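PDB 4F3N: uncharacterized ACR, COG1565 superfamily, which is of unknown function but belongs to the methyltransferase superfamily, binds S-adenosyl-L-homocysteine and may methylate arginine in proteins. Local coordinates for residues R311-R323 with P328-H340. Sequence-based numbering, arbitrary orientation.
Sequences RAQGTLMCHYRHR and PFVYPGLQDITAH. With SO4 (sulfate ion), chain B.
Met317 to His319 pair antiparallel with Asp336 to Thr338, the two short strand axes running at 160° and 4.8 Å apart. Met317–Thr338 and His319–Asp336 are hydrogen-bonded pairs. Cys318–Ile337 between them is a non-hydrogen-bonded pair. The bonds are shorter at the first pair, with Thr338 N to Met317 O at 2.9 Å, than at the second, where His319 N reaches Asp336 O at 3.2 Å from above the carbonyl plane. Just before Met317, Thr315 OG1 accepts a hydrogen bond from His340 N at 2.9 Å. Its chi1 of 72° sets OG1 between its own N and carbonyl carbon, facing that N-H. One water joins Thr315 O to His340 ND1.

Cys318 SG lies 3.5 Å from Pro328 CA, and Leu316 CD1 meets Ile337 CG2. The Tyr320 ring takes Val330 CG1 over one face and its own neighbour Arg321 CD over the other. Leu334 O sits at its edge, in plane. Tyr320 CZ lies 3.5 Å from Tyr331 CD2, the rings inclined at 34°, while its OH is hydrogen-bonded to Pro48 O. On the opposite side of the sheet, His319 lies alongside Asp336. His319 ND1 stays 4.0 Å from Asp336 OD2, and this buried nitrogen has no partner in the model.

These central strands combine a largely apolar face, packed against helix 78-87, with a more polar one carrying His319, Asp336 and Thr338. His319 is about 7 Å, side chain to side chain, from Thr113, an S-adenosyl-L-homocysteine-binding residue, so the His319 face probably borders the cofactor site.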
# COMPACT_ATOMS: atom_id res chain seq x y z
N ARG A 311 17.59 -11.93 -3.59
CA ARG A 311 16.49 -11.63 -2.65
C ARG A 311 15.75 -12.91 -2.24
O ARG A 311 14.51 -13.03 -2.30
CB ARG A 311 15.51 -10.63 -3.26
CG ARG A 311 14.93 -9.72 -2.22
CD ARG A 311 13.85 -8.83 -2.79
NE ARG A 311 14.41 -7.92 -3.77
CZ ARG A 311 15.11 -6.82 -3.50
NH1 ARG A 311 15.35 -6.43 -2.25
NH2 ARG A 311 15.55 -6.09 -4.49
N ALA A 312 16.53 -13.87 -1.76
CA ALA A 312 16.02 -15.22 -1.53
C ALA A 312 15.19 -15.43 -0.25
O ALA A 312 14.77 -16.53 -0.00
CB ALA A 312 17.17 -16.22 -1.59
N GLN A 313 14.94 -14.39 0.54
CA GLN A 313 13.97 -14.51 1.60
C GLN A 313 12.78 -13.58 1.34
O GLN A 313 11.94 -13.38 2.20
CB GLN A 313 14.61 -14.23 2.96
CG GLN A 313 15.67 -15.27 3.38
CD GLN A 313 16.55 -14.81 4.53
OE1 GLN A 313 16.08 -14.21 5.49
NE2 GLN A 313 17.85 -15.11 4.45
N GLY A 314 12.70 -13.03 0.14
CA GLY A 314 11.58 -12.19 -0.25
C GLY A 314 11.60 -10.86 0.49
O GLY A 314 12.68 -10.37 0.89
N THR A 315 10.40 -10.31 0.69
CA THR A 315 10.25 -8.99 1.30
C THR A 315 9.31 -8.93 2.49
O THR A 315 9.13 -7.85 3.07
CB THR A 315 9.78 -7.96 0.28
OG1 THR A 315 8.38 -8.19 -0.06
CG2 THR A 315 10.68 -8.00 -0.95
N LEU A 316 8.74 -10.06 2.91
CA LEU A 316 7.77 -10.03 4.01
C LEU A 316 8.41 -9.41 5.24
O LEU A 316 9.54 -9.75 5.59
CB LEU A 316 7.29 -11.45 4.35
CG LEU A 316 6.02 -11.50 5.18
CD1 LEU A 316 4.83 -11.16 4.29
CD2 LEU A 316 5.86 -12.88 5.83
N MET A 317 7.70 -8.50 5.88
CA MET A 317 8.22 -7.88 7.09
C MET A 317 7.06 -7.56 8.01
O MET A 317 6.00 -7.13 7.57
CB MET A 317 9.02 -6.63 6.77
CG MET A 317 9.93 -6.15 7.91
SD MET A 317 11.15 -7.33 8.55
CE MET A 317 11.92 -8.08 7.10
N CYS A 318 7.29 -7.80 9.30
CA CYS A 318 6.33 -7.57 10.34
C CYS A 318 6.84 -6.46 11.27
O CYS A 318 8.05 -6.27 11.42
CB CYS A 318 6.10 -8.86 11.13
SG CYS A 318 5.72 -10.27 10.07
N HIS A 319 5.90 -5.75 11.88
CA HIS A 319 6.24 -4.67 12.80
C HIS A 319 5.44 -4.83 14.04
O HIS A 319 4.23 -4.68 14.01
CB HIS A 319 5.95 -3.31 12.16
CG HIS A 319 6.60 -3.14 10.83
ND1 HIS A 319 5.99 -3.54 9.69
CD2 HIS A 319 7.83 -2.65 10.47
CE1 HIS A 319 6.82 -3.30 8.65
NE2 HIS A 319 7.93 -2.76 9.11
N TYR A 320 6.14 -5.08 15.14
CA TYR A 320 5.52 -5.25 16.45
C TYR A 320 6.13 -4.21 17.39
O TYR A 320 7.33 -4.26 17.66
CB TYR A 320 5.75 -6.67 16.95
CG TYR A 320 5.21 -6.92 18.35
CD1 TYR A 320 3.87 -6.78 18.62
CD2 TYR A 320 6.06 -7.22 19.40
CE1 TYR A 320 3.36 -6.98 19.91
CE2 TYR A 320 5.56 -7.43 20.67
CZ TYR A 320 4.22 -7.29 20.94
OH TYR A 320 3.73 -7.50 22.24
N ARG A 321 5.28 -3.30 17.87
CA ARG A 321 5.71 -2.18 18.72
C ARG A 321 6.87 -1.47 18.01
O ARG A 321 7.97 -1.32 18.56
CB ARG A 321 6.11 -2.66 20.11
CG ARG A 321 4.98 -3.39 20.84
CD ARG A 321 5.52 -4.13 22.03
NE ARG A 321 5.81 -3.28 23.20
CZ ARG A 321 5.03 -3.16 24.29
NH1 ARG A 321 3.87 -3.80 24.38
NH2 ARG A 321 5.43 -2.40 25.31
N HIS A 322 6.62 -1.12 16.75
CA HIS A 322 7.63 -0.51 15.89
C HIS A 322 8.98 -1.16 16.08
O HIS A 322 9.97 -0.51 16.46
CB HIS A 322 7.66 1.01 16.15
N ARG A 323 9.02 -2.48 15.89
CA ARG A 323 10.25 -3.25 15.76
C ARG A 323 10.02 -4.15 14.54
O ARG A 323 9.07 -4.92 14.52
CB ARG A 323 10.52 -4.10 17.00
N PRO A 328 5.63 -13.66 11.10
CA PRO A 328 4.23 -13.28 11.13
C PRO A 328 3.34 -13.98 12.17
O PRO A 328 2.18 -13.64 12.26
CB PRO A 328 3.75 -13.67 9.74
CG PRO A 328 4.55 -14.86 9.43
CD PRO A 328 5.92 -14.55 9.96
N PHE A 329 3.89 -14.91 12.95
CA PHE A 329 3.15 -15.67 13.93
C PHE A 329 3.27 -15.03 15.32
O PHE A 329 2.62 -15.46 16.26
CB PHE A 329 3.68 -17.11 13.93
CG PHE A 329 3.58 -17.78 12.59
CD1 PHE A 329 2.41 -17.67 11.84
CD2 PHE A 329 4.63 -18.47 12.08
CE1 PHE A 329 2.30 -18.25 10.58
CE2 PHE A 329 4.53 -19.08 10.84
CZ PHE A 329 3.38 -18.95 10.10
N VAL A 330 4.06 -13.97 15.43
CA VAL A 330 4.09 -13.16 16.68
C VAL A 330 2.74 -12.43 16.90
O VAL A 330 2.22 -11.76 15.99
CB VAL A 330 5.26 -12.15 16.66
CG1 VAL A 330 5.11 -11.08 17.76
CG2 VAL A 330 6.60 -12.89 16.75
N TYR A 331 2.19 -12.58 18.09
CA TYR A 331 0.97 -11.92 18.55
C TYR A 331 -0.01 -11.55 17.42
O TYR A 331 -0.14 -10.37 17.08
CB TYR A 331 1.32 -10.69 19.41
CG TYR A 331 2.02 -11.07 20.68
CD1 TYR A 331 1.39 -11.90 21.62
CD2 TYR A 331 3.32 -10.66 20.94
CE1 TYR A 331 2.04 -12.29 22.78
CE2 TYR A 331 3.98 -11.05 22.10
CZ TYR A 331 3.34 -11.88 22.99
OH TYR A 331 3.99 -12.24 24.16
N PRO A 332 -0.67 -12.56 16.84
CA PRO A 332 -1.69 -12.29 15.83
C PRO A 332 -2.66 -11.17 16.26
O PRO A 332 -3.21 -11.20 17.36
CB PRO A 332 -2.44 -13.62 15.70
CG PRO A 332 -1.42 -14.63 16.02
CD PRO A 332 -0.56 -14.00 17.12
N GLY A 333 -2.86 -10.21 15.38
CA GLY A 333 -3.78 -9.11 15.66
C GLY A 333 -3.09 -7.90 16.26
O GLY A 333 -3.71 -6.81 16.33
N LEU A 334 -1.86 -8.05 16.76
CA LEU A 334 -1.16 -6.95 17.44
C LEU A 334 0.05 -6.43 16.68
O LEU A 334 0.75 -5.52 17.15
CB LEU A 334 -0.73 -7.37 18.85
CG LEU A 334 -1.81 -7.94 19.75
CD1 LEU A 334 -1.22 -8.27 21.14
CD2 LEU A 334 -2.99 -6.98 19.89
N GLN A 335 0.32 -6.99 15.50
CA GLN A 335 1.37 -6.49 14.67
C GLN A 335 0.91 -6.40 13.20
O GLN A 335 -0.04 -7.09 12.79
CB GLN A 335 2.64 -7.37 14.80
CG GLN A 335 2.48 -8.80 14.27
CD GLN A 335 3.80 -9.53 14.13
OE1 GLN A 335 4.82 -9.16 14.75
NE2 GLN A 335 3.81 -10.59 13.31
N ASP A 336 1.61 -5.55 12.46
CA ASP A 336 1.43 -5.34 11.02
C ASP A 336 2.17 -6.46 10.30
O ASP A 336 3.17 -6.96 10.80
CB ASP A 336 2.11 -4.00 10.67
CG ASP A 336 1.68 -3.43 9.38
OD1 ASP A 336 0.84 -4.04 8.68
OD2 ASP A 336 2.18 -2.32 9.08
N ILE A 337 1.69 -6.84 9.12
CA ILE A 337 2.40 -7.74 8.23
C ILE A 337 2.32 -7.10 6.84
O ILE A 337 1.21 -6.77 6.39
CB ILE A 337 1.77 -9.16 8.14
CG1 ILE A 337 1.65 -9.81 9.55
CG2 ILE A 337 2.63 -10.03 7.21
CD1 ILE A 337 0.83 -11.10 9.60
N THR A 338 3.46 -6.84 6.20
CA THR A 338 3.43 -6.21 4.88
C THR A 338 4.38 -6.95 3.96
O THR A 338 5.24 -7.68 4.39
CB THR A 338 3.87 -4.71 4.90
OG1 THR A 338 5.21 -4.61 5.39
CG2 THR A 338 2.96 -3.88 5.78
N ALA A 339 4.22 -6.75 2.68
CA ALA A 339 5.18 -7.21 1.71
C ALA A 339 5.42 -6.04 0.78
O ALA A 339 4.56 -5.21 0.62
CB ALA A 339 4.63 -8.35 0.90
N HIS A 340 6.58 -5.97 0.16
CA HIS A 340 6.82 -4.93 -0.86
C HIS A 340 5.97 -5.21 -2.07
O HIS A 340 5.44 -6.31 -2.25
CB HIS A 340 8.27 -4.94 -1.25
CG HIS A 340 9.20 -4.35 -0.22
ND1 HIS A 340 9.06 -4.53 1.14
CD2 HIS A 340 10.33 -3.58 -0.40
CE1 HIS A 340 10.04 -3.87 1.77
NE2 HIS A 340 10.83 -3.30 0.84
S SO4 B . 8.29 -0.72 24.05
O1 SO4 B . 8.18 -1.81 25.07
O2 SO4 B . 9.65 -0.14 24.02
O3 SO4 B . 7.98 -1.34 22.72
O4 SO4 B . 7.32 0.38 24.30
O HOH W 1 7.67 -5.58 3.48
O HOH W 2 2.40 -3.41 17.40